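Local coordinates for protein transcriptional regulator ComR (Streptococcus vestibularis F0396, PDB 6HU8) that regulates competence as a peptide-pheromone-responsive transcription factor of the RNPP family, probably binding DNA through its helix-turn-helix domain, at residues E44-L49 with D70-P75; D76-M81 with E117-T122; L37-K42 with E142-D147. All coordinates share one frame; numbering follows the deposited sequence.

In the fold
Contacts 1 and 3 both start from the helix-turn-helix domain and are partly buried, but leave it differently. Contact 1 packs the loop before helix 49-59 on the linker leading to helix 76-87, through apolar groups and one bridging water; contact 3 carries an arginine across to helix 139-152 of the tetratricopeptide domain. Contact 2 is buried, lies nearer the centre of the chain and joins two helices of the tetratricopeptide domain by one short hydrogen bond. The start of helix 117-131 ties the three together: Glu-117 bonds to Ser-45 and forms a salt bridge with Arg-39, Glu-118 bonds to Ser-48, and Glu-119 accepts from Tyr-78 in contact 2.

Contact 1: E44-L49 with D70-P75; sequences ESLPSL and DRIEIP
Here the helix-turn-helix domain meets the linker to the tetratricopeptide domain: the loop 44-49, which joins helices 34-41 and 49-59, lies against the irregular segment 70-75. Ile-72 carries the contact: its CG2 and its CG1-CD1 branch meet different residues of the loop. Ile-72 CG2 lies 3.6 Å from Pro-47 O and 3.8 Å from CD1 of Leu-46, whose side chain crosses it at a slant; the Pro-47 ring is farther off, with 4.3 Å between Ile-72 CG2 and Pro-47 CG. The other branch, ending in CD1, goes to the start of the next helix, 3.9 Å from CA of Leu-49. Ile-72 has chi1 of 55°, with CG1 between the backbone N and the carbonyl carbon and CG2 anti to that carbon, which lets the branches spread over neighbouring residues. A beta-branched, wholly apolar residue suits this place, since Ile-7 of helix 3-17 and Leu-67 of helix 63-67 also touch it. Pro-47, which has no backbone N-H to satisfy, suits a loop position just before the N-cap. Ser-48 turns away from the linker and is that N-cap, of helix 49-59; its OG bonds to Glu-118 and, weakly, to Lys-51 N. No direct hydrogen bond joins the two segments. Instead a single water donates to both backbones, 3.0 Å from Pro-47 O and 2.8 Å from Ile-72 O.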
ATOM      1  N   GLU A  44      19.296   9.128 -11.160  1.00 35.22           N
ATOM      2  CA  GLU A  44      18.655   9.281  -9.846  1.00 40.15           C
ATOM      3  C   GLU A  44      17.942   8.031  -9.360  1.00 38.41           C
ATOM      4  O   GLU A  44      17.855   7.768  -8.154  1.00 40.26           O
ATOM      5  CB  GLU A  44      17.668  10.454  -9.873  1.00 39.10           C
ATOM      6  CG  GLU A  44      18.374  11.777 -10.083  1.00 44.24           C
ATOM      7  CD  GLU A  44      17.416  12.916 -10.328  1.00 47.75           C
ATOM      8  OE1 GLU A  44      16.305  12.877  -9.763  1.00 48.01           O
ATOM      9  OE2 GLU A  44      17.771  13.840 -11.098  1.00 60.53           O
ATOM     10  N   SER A  45      17.404   7.241 -10.272  1.00 39.10           N
ATOM     11  CA  SER A  45      16.854   5.980  -9.808  1.00 38.26           C
ATOM     12  C   SER A  45      17.146   4.858 -10.780  1.00 38.69           C
ATOM     13  O   SER A  45      17.466   5.083 -11.954  1.00 35.43           O
ATOM     14  CB  SER A  45      15.348   6.090  -9.557  1.00 47.50           C
ATOM     15  OG  SER A  45      14.697   6.735 -10.622  1.00 47.77           O
ATOM     16  N   LEU A  46      17.033   3.645 -10.252  1.00 38.22           N
ATOM     17  CA  LEU A  46      17.296   2.429 -10.986  1.00 35.42           C
ATOM     18  C   LEU A  46      15.992   1.964 -11.602  1.00 37.81           C
ATOM     19  O   LEU A  46      14.958   1.991 -10.935  1.00 37.54           O
ATOM     20  CB  LEU A  46      17.854   1.355 -10.036  1.00 36.19           C
ATOM     21  CG  LEU A  46      18.358   0.039 -10.624  1.00 39.27           C
ATOM     22  CD1 LEU A  46      19.609   0.282 -11.445  1.00 36.36           C
ATOM     23  CD2 LEU A  46      18.628  -1.002  -9.515  1.00 38.15           C
ATOM     24  N   PRO A  47      16.022   1.512 -12.865  1.00 35.00           N
ATOM     25  CA  PRO A  47      14.771   0.941 -13.375  1.00 34.03           C
ATOM     26  C   PRO A  47      14.448  -0.412 -12.750  1.00 40.33           C
ATOM     27  O   PRO A  47      15.348  -1.256 -12.545  1.00 37.04           O
ATOM     28  CB  PRO A  47      15.032   0.783 -14.868  1.00 35.87           C
ATOM     29  CG  PRO A  47      16.506   0.710 -14.998  1.00 37.42           C
ATOM     30  CD  PRO A  47      17.107   1.475 -13.857  1.00 35.61           C
ATOM     31  N   SER A  48      13.168  -0.607 -12.437  1.00 37.05           N
ATOM     32  CA  SER A  48      12.666  -1.914 -12.038  1.00 40.25           C
ATOM     33  C   SER A  48      12.612  -2.764 -13.291  1.00 39.40           C
ATOM     34  O   SER A  48      12.761  -2.240 -14.413  1.00 35.65           O
ATOM     35  CB  SER A  48      11.278  -1.810 -11.379  1.00 41.86           C
ATOM     36  OG  SER A  48      10.311  -1.267 -12.273  1.00 34.29           O
ATOM     37  N   LEU A  49      12.400  -4.058 -13.108  1.00 36.80           N
ATOM     38  CA  LEU A  49      12.309  -4.974 -14.229  1.00 40.90           C
ATOM     39  C   LEU A  49      11.135  -4.616 -15.127  1.00 40.57           C
ATOM     40  O   LEU A  49      11.253  -4.658 -16.350  1.00 39.24           O
ATOM     41  CB  LEU A  49      12.174  -6.412 -13.734  1.00 44.89           C
ATOM     42  CG  LEU A  49      12.072  -7.486 -14.818  1.00 49.64           C
ATOM     43  CD1 LEU A  49      13.184  -7.314 -15.831  1.00 50.42           C
ATOM     44  CD2 LEU A  49      12.120  -8.884 -14.208  1.00 47.68           C
ATOM     45  N   ASP A  70      25.924  -4.289 -16.621  1.00 52.17           N
ATOM     46  CA  ASP A  70      25.224  -3.847 -15.407  1.00 50.76           C
ATOM     47  C   ASP A  70      24.023  -4.732 -15.117  1.00 52.56           C
ATOM     48  O   ASP A  70      23.487  -5.363 -16.025  1.00 53.16           O
ATOM     49  CB  ASP A  70      24.759  -2.386 -15.534  1.00 48.58           C
ATOM     50  CG  ASP A  70      25.910  -1.404 -15.597  1.00 50.04           C
ATOM     51  OD1 ASP A  70      26.862  -1.565 -14.806  1.00 48.99           O
ATOM     52  OD2 ASP A  70      25.854  -0.463 -16.425  1.00 47.63           O
ATOM     53  N   ARG A  71      23.593  -4.768 -13.856  1.00 52.18           N
ATOM     54  CA  ARG A  71      22.424  -5.562 -13.464  1.00 54.23           C
ATOM     55  C   ARG A  71      21.407  -4.739 -12.687  1.00 50.22           C
ATOM     56  O   ARG A  71      21.748  -3.703 -12.119  1.00 49.98           O
ATOM     57  CB  ARG A  71      22.859  -6.762 -12.629  1.00 54.21           C
ATOM     58  CG  ARG A  71      23.972  -7.561 -13.273  1.00 59.45           C
ATOM     59  CD  ARG A  71      24.836  -8.243 -12.237  1.00 60.70           C
ATOM     60  NE  ARG A  71      24.135  -9.341 -11.582  1.00 69.67           N
ATOM     61  CZ  ARG A  71      24.294  -9.672 -10.304  1.00 73.41           C
ATOM     62  NH1 ARG A  71      25.131  -8.982  -9.535  1.00 71.79           N
ATOM     63  NH2 ARG A  71      23.615 -10.691  -9.791  1.00 75.69           N
ATOM     64  N   ILE A  72      20.157  -5.199 -12.675  1.00 51.13           N
ATOM     65  CA  ILE A  72      19.103  -4.586 -11.868  1.00 47.20           C
ATOM     66  C   ILE A  72      18.437  -5.599 -10.949  1.00 52.62           C
ATOM     67  O   ILE A  72      17.398  -5.308 -10.351  1.00 48.89           O
ATOM     68  CB  ILE A  72      18.002  -3.953 -12.722  1.00 42.98           C
ATOM     69  CG1 ILE A  72      17.438  -4.993 -13.691  1.00 48.44           C
ATOM     70  CG2 ILE A  72      18.533  -2.729 -13.444  1.00 45.88           C
ATOM     71  CD1 ILE A  72      16.155  -4.566 -14.354  1.00 46.48           C
ATOM     72  N   GLU A  73      19.016  -6.791 -10.839  1.00 50.93           N
ATOM     73  CA  GLU A  73      18.361  -7.822 -10.053  1.00 53.12           C
ATOM     74  C   GLU A  73      18.590  -7.648  -8.550  1.00 56.32           C
ATOM     75  O   GLU A  73      19.625  -7.145  -8.090  1.00 51.53           O
ATOM     76  CB  GLU A  73      18.809  -9.214 -10.503  1.00 58.22           C
ATOM     77  CG  GLU A  73      20.174  -9.630 -10.031  1.00 60.65           C
ATOM     78  CD  GLU A  73      20.588 -10.941 -10.656  1.00 67.91           C
ATOM     79  OE1 GLU A  73      20.177 -11.192 -11.810  1.00 70.00           O
ATOM     80  OE2 GLU A  73      21.312 -11.721 -10.003  1.00 73.67           O
ATOM     81  N   ILE A  74      17.588  -8.089  -7.799  1.00 53.86           N
ATOM     82  CA  ILE A  74      17.498  -7.870  -6.372  1.00 49.66           C
ATOM     83  C   ILE A  74      17.696  -9.211  -5.668  1.00 49.73           C
ATOM     84  O   ILE A  74      17.108 -10.213  -6.063  1.00 48.35           O
ATOM     85  CB  ILE A  74      16.132  -7.238  -6.017  1.00 47.03           C
ATOM     86  CG1 ILE A  74      15.873  -6.010  -6.903  1.00 44.20           C
ATOM     87  CG2 ILE A  74      16.044  -6.886  -4.538  1.00 46.01           C
ATOM     88  CD1 ILE A  74      14.457  -5.453  -6.770  1.00 44.02           C
ATOM     89  N   PRO A  75      18.568  -9.244  -4.654  1.00 50.20           N
ATOM     90  CA  PRO A  75      18.855 -10.502  -3.947  1.00 47.01           C
ATOM     91  C   PRO A  75      17.624 -11.107  -3.255  1.00 50.54           C
ATOM     92  O   PRO A  75      16.754 -10.367  -2.798  1.00 44.37           O
ATOM     93  CB  PRO A  75      19.911 -10.092  -2.910  1.00 46.96           C
ATOM     94  CG  PRO A  75      20.546  -8.848  -3.473  1.00 51.96           C
ATOM     95  CD  PRO A  75      19.441  -8.136  -4.215  1.00 47.62           C
TER
HETATM   96  O   HOH W   1      15.550  -3.231 -10.316  1.00 36.42           O

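Contact 2: D76-M81 with E117-T122; sequences DTYYEM and EEELLT
A chi1 of 166° swings the ring of Tyr-78 away from its own backbone N and sends the phenol across to helix 117-131, where Glu-119 bends back at chi2 (-62°) to bring its carboxylate alongside the hydroxyl. Tyr-78 OH donates to Glu-119 OE1 over 2.5 Å, a short bond. The oxygen receives it on its anti lone pair, the one facing away from OE2. Glu-119 OE1 lies in the plane of the ring at its edge, 3.3 Å from Tyr-78 CE2, while the carboxylate itself stands nearly perpendicular to that ring, at 87°. Both segments are opening turns of helices in the tetratricopeptide domain, an all-helical array, and the bond links helices 76-87 and 117-131. Tyrosine fits because its ring can pack among apolar neighbours, Val-107 and Leu-115, while its hydroxyl still satisfies a buried acid. That acid has further partners: Lys-82 forms a salt bridge with OE1, and Asn-161 of helix 160-173 bonds to OE2, so the carboxylate is gripped at both oxygens. The lysine would be expected to favour the charged form of Glu-119. Tyr-78 CD2 sits over one face of the Tyr-79 ring, off toward its rim.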
ATOM      1  N   ASP A  76      17.566 -12.435  -3.176  1.00 46.38           N
ATOM      2  CA  ASP A  76      16.487 -13.124  -2.471  1.00 50.68           C
ATOM      3  C   ASP A  76      16.349 -12.622  -1.033  1.00 43.12           C
ATOM      4  O   ASP A  76      15.253 -12.555  -0.506  1.00 46.38           O
ATOM      5  CB  ASP A  76      16.718 -14.643  -2.465  1.00 49.60           C
ATOM      6  CG  ASP A  76      16.470 -15.282  -3.821  1.00 52.59           C
ATOM      7  OD1 ASP A  76      15.880 -14.613  -4.698  1.00 57.39           O
ATOM      8  OD2 ASP A  76      16.846 -16.462  -4.004  1.00 54.68           O
ATOM      9  N   THR A  77      17.471 -12.271  -0.418  1.00 44.06           N
ATOM     10  CA  THR A  77      17.505 -11.800   0.963  1.00 47.23           C
ATOM     11  C   THR A  77      16.662 -10.530   1.186  1.00 45.40           C
ATOM     12  O   THR A  77      16.034 -10.358   2.236  1.00 41.96           O
ATOM     13  CB  THR A  77      18.951 -11.516   1.391  1.00 47.58           C
ATOM     14  OG1 THR A  77      19.576 -10.706   0.389  1.00 54.90           O
ATOM     15  CG2 THR A  77      19.742 -12.817   1.538  1.00 50.43           C
ATOM     16  N   TYR A  78      16.663  -9.640   0.196  1.00 46.47           N
ATOM     17  CA  TYR A  78      15.835  -8.440   0.284  1.00 44.07           C
ATOM     18  C   TYR A  78      14.367  -8.824   0.390  1.00 42.23           C
ATOM     19  O   TYR A  78      13.643  -8.366   1.283  1.00 41.74           O
ATOM     20  CB  TYR A  78      16.036  -7.524  -0.922  1.00 43.13           C
ATOM     21  CG  TYR A  78      14.943  -6.477  -0.996  1.00 40.72           C
ATOM     22  CD1 TYR A  78      14.971  -5.368  -0.161  1.00 40.71           C
ATOM     23  CD2 TYR A  78      13.862  -6.626  -1.857  1.00 41.63           C
ATOM     24  CE1 TYR A  78      13.967  -4.409  -0.205  1.00 41.22           C
ATOM     25  CE2 TYR A  78      12.842  -5.676  -1.905  1.00 43.50           C
ATOM     26  CZ  TYR A  78      12.904  -4.570  -1.078  1.00 41.46           C
ATOM     27  OH  TYR A  78      11.908  -3.615  -1.113  1.00 42.79           O
ATOM     28  N   TYR A  79      13.927  -9.664  -0.538  1.00 42.76           N
ATOM     29  CA  TYR A  79      12.536 -10.073  -0.565  1.00 44.43           C
ATOM     30  C   TYR A  79      12.137 -10.773   0.723  1.00 44.54           C
ATOM     31  O   TYR A  79      11.024 -10.611   1.177  1.00 43.99           O
ATOM     32  CB  TYR A  79      12.260 -10.969  -1.771  1.00 46.33           C
ATOM     33  CG  TYR A  79      12.341 -10.215  -3.066  1.00 45.59           C
ATOM     34  CD1 TYR A  79      11.402  -9.238  -3.372  1.00 50.25           C
ATOM     35  CD2 TYR A  79      13.367 -10.457  -3.976  1.00 47.28           C
ATOM     36  CE1 TYR A  79      11.468  -8.535  -4.548  1.00 47.96           C
ATOM     37  CE2 TYR A  79      13.442  -9.756  -5.159  1.00 48.68           C
ATOM     38  CZ  TYR A  79      12.491  -8.794  -5.439  1.00 53.74           C
ATOM     39  OH  TYR A  79      12.556  -8.089  -6.616  1.00 52.82           O
ATOM     40  N   GLU A  80      13.048 -11.533   1.321  1.00 47.03           N
ATOM     41  CA  GLU A  80      12.731 -12.219   2.573  1.00 46.34           C
ATOM     42  C   GLU A  80      12.494 -11.218   3.690  1.00 45.38           C
ATOM     43  O   GLU A  80      11.558 -11.364   4.477  1.00 44.78           O
ATOM     44  CB  GLU A  80      13.856 -13.183   2.973  1.00 47.82           C
ATOM     45  CG  GLU A  80      14.041 -14.351   2.020  1.00 53.08           C
ATOM     46  CD  GLU A  80      15.360 -15.089   2.247  1.00 59.16           C
ATOM     47  OE1 GLU A  80      15.890 -15.030   3.382  1.00 61.70           O
ATOM     48  OE2 GLU A  80      15.874 -15.705   1.288  1.00 54.61           O
ATOM     49  N   MET A  81      13.344 -10.196   3.755  1.00 42.46           N
ATOM     50  CA  MET A  81      13.213  -9.177   4.793  1.00 45.65           C
ATOM     51  C   MET A  81      12.011  -8.268   4.550  1.00 48.16           C
ATOM     52  O   MET A  81      11.340  -7.855   5.501  1.00 48.37           O
ATOM     53  CB  MET A  81      14.485  -8.344   4.891  1.00 48.45           C
ATOM     54  CG  MET A  81      15.690  -9.148   5.334  1.00 48.10           C
ATOM     55  SD  MET A  81      17.195  -8.166   5.366  1.00 56.41           S
ATOM     56  CE  MET A  81      16.821  -6.999   6.668  1.00 49.51           C
ATOM     57  N   GLU A 117      12.912   2.451  -7.916  1.00 37.10           N
ATOM     58  CA  GLU A 117      12.103   3.501  -7.324  1.00 39.30           C
ATOM     59  C   GLU A 117      10.886   2.972  -6.569  1.00 34.99           C
ATOM     60  O   GLU A 117      10.560   3.466  -5.489  1.00 34.82           O
ATOM     61  CB  GLU A 117      11.662   4.451  -8.423  1.00 39.08           C
ATOM     62  CG  GLU A 117      11.268   5.817  -7.984  1.00 43.70           C
ATOM     63  CD  GLU A 117      11.075   6.720  -9.197  1.00 39.59           C
ATOM     64  OE1 GLU A 117      12.067   7.331  -9.671  1.00 41.98           O
ATOM     65  OE2 GLU A 117       9.926   6.790  -9.684  1.00 39.88           O
ATOM     66  N   GLU A 118      10.210   1.984  -7.143  1.00 32.49           N
ATOM     67  CA  GLU A 118       8.974   1.484  -6.543  1.00 35.39           C
ATOM     68  C   GLU A 118       9.201   0.763  -5.220  1.00 37.58           C
ATOM     69  O   GLU A 118       8.361   0.816  -4.329  1.00 35.62           O
ATOM     70  CB  GLU A 118       8.256   0.535  -7.496  1.00 36.55           C
ATOM     71  CG  GLU A 118       8.024   1.099  -8.863  1.00 42.60           C
ATOM     72  CD  GLU A 118       9.130   0.734  -9.851  1.00 44.64           C
ATOM     73  OE1 GLU A 118      10.298   1.166  -9.651  1.00 40.97           O
ATOM     74  OE2 GLU A 118       8.801   0.019 -10.829  1.00 41.74           O
ATOM     75  N   GLU A 119      10.314   0.042  -5.112  1.00 35.87           N
ATOM     76  CA  GLU A 119      10.642  -0.621  -3.866  1.00 36.41           C
ATOM     77  C   GLU A 119      10.996   0.413  -2.807  1.00 38.27           C
ATOM     78  O   GLU A 119      10.559   0.312  -1.649  1.00 37.35           O
ATOM     79  CB  GLU A 119      11.795  -1.613  -4.056  1.00 37.86           C
ATOM     80  CG  GLU A 119      11.420  -2.840  -4.902  1.00 35.59           C
ATOM     81  CD  GLU A 119      10.309  -3.689  -4.273  1.00 41.83           C
ATOM     82  OE1 GLU A 119      10.289  -3.851  -3.026  1.00 43.69           O
ATOM     83  OE2 GLU A 119       9.453  -4.206  -5.027  1.00 43.06           O
ATOM     84  N   LEU A 120      11.775   1.408  -3.213  1.00 35.31           N
ATOM     85  CA  LEU A 120      12.200   2.462  -2.309  1.00 34.13           C
ATOM     86  C   LEU A 120      11.005   3.234  -1.797  1.00 36.42           C
ATOM     87  O   LEU A 120      10.978   3.602  -0.627  1.00 33.66           O
ATOM     88  CB  LEU A 120      13.172   3.416  -3.007  1.00 32.58           C
ATOM     89  CG  LEU A 120      14.587   2.852  -3.195  1.00 34.14           C
ATOM     90  CD1 LEU A 120      15.431   3.750  -4.107  1.00 35.62           C
ATOM     91  CD2 LEU A 120      15.242   2.692  -1.832  1.00 34.17           C
ATOM     92  N   LEU A 121      10.035   3.499  -2.676  1.00 35.68           N
ATOM     93  CA  LEU A 121       8.801   4.187  -2.251  1.00 35.14           C
ATOM     94  C   LEU A 121       8.023   3.354  -1.237  1.00 36.27           C
ATOM     95  O   LEU A 121       7.453   3.886  -0.279  1.00 39.54           O
ATOM     96  CB  LEU A 121       7.893   4.502  -3.440  1.00 37.37           C
ATOM     97  CG  LEU A 121       6.543   5.122  -3.012  1.00 37.19           C
ATOM     98  CD1 LEU A 121       6.760   6.541  -2.499  1.00 35.63           C
ATOM     99  CD2 LEU A 121       5.527   5.110  -4.150  1.00 34.86           C
ATOM    100  N   THR A 122       7.991   2.039  -1.445  1.00 37.24           N
ATOM    101  CA  THR A 122       7.321   1.153  -0.501  1.00 36.51           C
ATOM    102  C   THR A 122       7.881   1.350   0.903  1.00 41.16           C
ATOM    103  O   THR A 122       7.124   1.388   1.887  1.00 41.43           O
ATOM    104  CB  THR A 122       7.448  -0.331  -0.922  1.00 41.57           C
ATOM    105  OG1 THR A 122       6.464  -0.617  -1.928  1.00 42.94           O
ATOM    106  CG2 THR A 122       7.204  -1.247   0.264  1.00 46.91           C
TER

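Contact 3: L37-K42 with E142-D147; sequences LIRIEK and EEIYED
Arg-39 lays one face of its guanidinium on Ile-144, whose CG1 is 3.8 Å from Arg-39 CZ and displaced toward the rim of the group. The bend at chi3 (-65°) turns the guanidinium so that this face meets Ile-144 CG1. Glu-143 approaches obliquely, its chain running past the arginine in the opposite direction; Glu-143 OE1 stays 4.2 Å from Arg-39 NH1, beyond a salt bridge. A water at the guanidinium edge, in its plane, accepts from Arg-39 NH2 at 2.9 Å. That water donates in turn to Glu-143 O over 2.7 Å and, weakly, to Asp-147 OD2, linking the arginine to one turn of helix 139-152. Beyond the two segments, Glu-117 at the start of helix 117-131 holds Arg-39 NE in a salt bridge. Arginine suits this place: long enough to reach helix 139-152, flat enough to lie on an isoleucine and rich in N-H groups. Farther out, Arg-35 pairs with both Glu-146 and Asp-147, while Thr-33 bonds to Asp-147. Arg-39 lies near the end of what is probably the recognition helix of the helix-turn-helix, and these contacts form part of its domain's interface with the tetratricopeptide domain in this apo RNPP-family regulator.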
ATOM      1  N   LEU A  37      11.059   8.357 -16.309  1.00 34.36           N
ATOM      2  CA  LEU A  37      12.145   8.229 -17.296  1.00 32.74           C
ATOM      3  C   LEU A  37      13.275   9.223 -17.027  1.00 34.49           C
ATOM      4  O   LEU A  37      14.439   8.845 -17.011  1.00 33.55           O
ATOM      5  CB  LEU A  37      11.611   8.407 -18.729  1.00 29.49           C
ATOM      6  CG  LEU A  37      12.673   8.332 -19.853  1.00 35.42           C
ATOM      7  CD1 LEU A  37      13.462   7.017 -19.805  1.00 34.61           C
ATOM      8  CD2 LEU A  37      12.017   8.485 -21.215  1.00 31.48           C
ATOM      9  N   ILE A  38      12.948  10.498 -16.823  1.00 32.55           N
ATOM     10  CA  ILE A  38      13.990  11.480 -16.502  1.00 35.32           C
ATOM     11  C   ILE A  38      14.888  11.110 -15.298  1.00 34.13           C
ATOM     12  O   ILE A  38      16.099  11.304 -15.352  1.00 34.33           O
ATOM     13  CB  ILE A  38      13.362  12.867 -16.257  1.00 38.85           C
ATOM     14  CG1 ILE A  38      12.850  13.424 -17.588  1.00 32.23           C
ATOM     15  CG2 ILE A  38      14.391  13.843 -15.723  1.00 40.47           C
ATOM     16  CD1 ILE A  38      11.992  14.677 -17.434  1.00 36.20           C
ATOM     17  N   ARG A  39      14.305  10.585 -14.220  1.00 32.90           N
ATOM     18  CA  ARG A  39      15.082  10.220 -13.042  1.00 36.11           C
ATOM     19  C   ARG A  39      16.020   9.054 -13.372  1.00 35.19           C
ATOM     20  O   ARG A  39      17.143   8.977 -12.858  1.00 36.32           O
ATOM     21  CB  ARG A  39      14.158   9.854 -11.862  1.00 38.45           C
ATOM     22  CG  ARG A  39      13.515  11.074 -11.195  1.00 34.66           C
ATOM     23  CD  ARG A  39      12.783  10.726  -9.904  1.00 33.82           C
ATOM     24  NE  ARG A  39      11.631   9.852 -10.114  1.00 38.07           N
ATOM     25  CZ  ARG A  39      10.398  10.291 -10.345  1.00 38.23           C
ATOM     26  NH1 ARG A  39      10.163  11.603 -10.413  1.00 36.24           N
ATOM     27  NH2 ARG A  39       9.407   9.429 -10.527  1.00 34.59           N
ATOM     28  N   ILE A  40      15.564   8.157 -14.241  1.00 35.85           N
ATOM     29  CA  ILE A  40      16.413   7.038 -14.675  1.00 34.23           C
ATOM     30  C   ILE A  40      17.574   7.565 -15.515  1.00 38.17           C
ATOM     31  O   ILE A  40      18.738   7.270 -15.229  1.00 35.13           O
ATOM     32  CB  ILE A  40      15.600   5.985 -15.478  1.00 35.66           C
ATOM     33  CG1 ILE A  40      14.613   5.253 -14.560  1.00 35.52           C
ATOM     34  CG2 ILE A  40      16.532   5.006 -16.226  1.00 30.86           C
ATOM     35  CD1 ILE A  40      13.623   4.376 -15.310  1.00 35.78           C
ATOM     36  N   GLU A  41      17.264   8.376 -16.534  1.00 34.20           N
ATOM     37  CA  GLU A  41      18.306   8.889 -17.426  1.00 36.98           C
ATOM     38  C   GLU A  41      19.308   9.780 -16.700  1.00 39.84           C
ATOM     39  O   GLU A  41      20.453   9.886 -17.131  1.00 37.57           O
ATOM     40  CB  GLU A  41      17.692   9.658 -18.606  1.00 27.38           C
ATOM     41  CG  GLU A  41      16.892   8.743 -19.562  1.00 35.74           C
ATOM     42  CD  GLU A  41      16.405   9.450 -20.829  1.00 40.50           C
ATOM     43  OE1 GLU A  41      16.474  10.693 -20.892  1.00 42.57           O
ATOM     44  OE2 GLU A  41      15.949   8.759 -21.767  1.00 41.16           O
ATOM     45  N   LYS A  42      18.899  10.394 -15.591  1.00 39.39           N
ATOM     46  CA  LYS A  42      19.804  11.271 -14.844  1.00 38.54           C
ATOM     47  C   LYS A  42      20.600  10.505 -13.789  1.00 39.36           C
ATOM     48  O   LYS A  42      21.395  11.099 -13.072  1.00 42.15           O
ATOM     49  CB  LYS A  42      19.031  12.401 -14.157  1.00 42.89           C
ATOM     50  CG  LYS A  42      18.642  13.567 -15.051  1.00 51.20           C
ATOM     51  CD  LYS A  42      17.784  14.562 -14.283  1.00 49.49           C
ATOM     52  CE  LYS A  42      17.791  15.937 -14.925  1.00 60.57           C
ATOM     53  NZ  LYS A  42      17.783  15.879 -16.418  1.00 55.31           N
ATOM     54  N   GLU A 142       6.466  12.544  -2.497  1.00 41.32           N
ATOM     55  CA  GLU A 142       5.159  12.854  -3.074  1.00 41.43           C
ATOM     56  C   GLU A 142       5.173  12.813  -4.601  1.00 38.83           C
ATOM     57  O   GLU A 142       4.226  12.326  -5.221  1.00 40.00           O
ATOM     58  CB  GLU A 142       4.674  14.229  -2.587  1.00 42.01           C
ATOM     59  CG  GLU A 142       3.239  14.569  -2.982  1.00 48.00           C
ATOM     60  CD  GLU A 142       2.200  13.674  -2.300  1.00 50.70           C
ATOM     61  OE1 GLU A 142       2.569  12.884  -1.387  1.00 45.44           O
ATOM     62  OE2 GLU A 142       1.013  13.760  -2.689  1.00 50.88           O
ATOM     63  N   GLU A 143       6.251  13.331  -5.191  1.00 41.01           N
ATOM     64  CA  GLU A 143       6.433  13.376  -6.645  1.00 38.72           C
ATOM     65  C   GLU A 143       6.491  11.960  -7.234  1.00 37.38           C
ATOM     66  O   GLU A 143       5.938  11.686  -8.304  1.00 33.83           O
ATOM     67  CB  GLU A 143       7.707  14.167  -6.985  1.00 38.55           C
ATOM     68  CG  GLU A 143       7.983  14.369  -8.468  1.00 42.81           C
ATOM     69  CD  GLU A 143       9.326  15.069  -8.747  1.00 48.95           C
ATOM     70  OE1 GLU A 143      10.260  14.941  -7.925  1.00 54.99           O
ATOM     71  OE2 GLU A 143       9.458  15.747  -9.790  1.00 47.77           O
ATOM     72  N   ILE A 144       7.184  11.064  -6.538  1.00 36.37           N
ATOM     73  CA  ILE A 144       7.279   9.668  -6.951  1.00 35.90           C
ATOM     74  C   ILE A 144       5.943   8.949  -6.740  1.00 35.51           C
ATOM     75  O   ILE A 144       5.444   8.255  -7.634  1.00 36.41           O
ATOM     76  CB  ILE A 144       8.427   8.946  -6.183  1.00 36.52           C
ATOM     77  CG1 ILE A 144       9.782   9.431  -6.702  1.00 37.61           C
ATOM     78  CG2 ILE A 144       8.302   7.407  -6.287  1.00 36.29           C
ATOM     79  CD1 ILE A 144      10.912   9.343  -5.694  1.00 38.21           C
ATOM     80  N   TYR A 145       5.342   9.138  -5.570  1.00 37.36           N
ATOM     81  CA  TYR A 145       4.054   8.528  -5.295  1.00 35.71           C
ATOM     82  C   TYR A 145       3.044   8.960  -6.353  1.00 35.51           C
ATOM     83  O   TYR A 145       2.226   8.158  -6.804  1.00 38.57           O
ATOM     84  CB  TYR A 145       3.558   8.906  -3.889  1.00 35.96           C
ATOM     85  CG  TYR A 145       2.058   8.941  -3.769  1.00 37.82           C
ATOM     86  CD1 TYR A 145       1.326   7.776  -3.493  1.00 37.32           C
ATOM     87  CD2 TYR A 145       1.368  10.141  -3.900  1.00 40.35           C
ATOM     88  CE1 TYR A 145      -0.060   7.817  -3.379  1.00 33.14           C
ATOM     89  CE2 TYR A 145      -0.002  10.193  -3.798  1.00 38.25           C
ATOM     90  CZ  TYR A 145      -0.711   9.046  -3.537  1.00 41.70           C
ATOM     91  OH  TYR A 145      -2.077   9.149  -3.439  1.00 39.30           O
ATOM     92  N   GLU A 146       3.123  10.219  -6.766  1.00 38.06           N
ATOM     93  CA  GLU A 146       2.111  10.762  -7.677  1.00 40.35           C
ATOM     94  C   GLU A 146       2.035   9.955  -8.975  1.00 39.24           C
ATOM     95  O   GLU A 146       0.950   9.571  -9.399  1.00 37.06           O
ATOM     96  CB  GLU A 146       2.372  12.236  -7.992  1.00 37.15           C
ATOM     97  CG  GLU A 146       1.242  12.855  -8.790  1.00 44.07           C
ATOM     98  CD  GLU A 146       1.410  14.359  -9.034  1.00 47.52           C
ATOM     99  OE1 GLU A 146       2.330  14.743  -9.782  1.00 46.97           O
ATOM    100  OE2 GLU A 146       0.617  15.153  -8.478  1.00 43.82           O
ATOM    101  N   ASP A 147       3.176   9.669  -9.597  1.00 34.28           N
ATOM    102  CA  ASP A 147       3.120   8.973 -10.879  1.00 34.70           C
ATOM    103  C   ASP A 147       2.805   7.488 -10.703  1.00 32.08           C
ATOM    104  O   ASP A 147       2.053   6.915 -11.495  1.00 32.52           O
ATOM    105  CB  ASP A 147       4.421   9.182 -11.673  1.00 34.85           C
ATOM    106  CG  ASP A 147       4.478  10.563 -12.333  1.00 38.12           C
ATOM    107  OD1 ASP A 147       3.456  11.290 -12.262  1.00 34.37           O
ATOM    108  OD2 ASP A 147       5.516  10.912 -12.936  1.00 37.15           O
TER
HETATM  109  O   HOH W   2       7.210  11.319 -10.676  1.00 35.41           O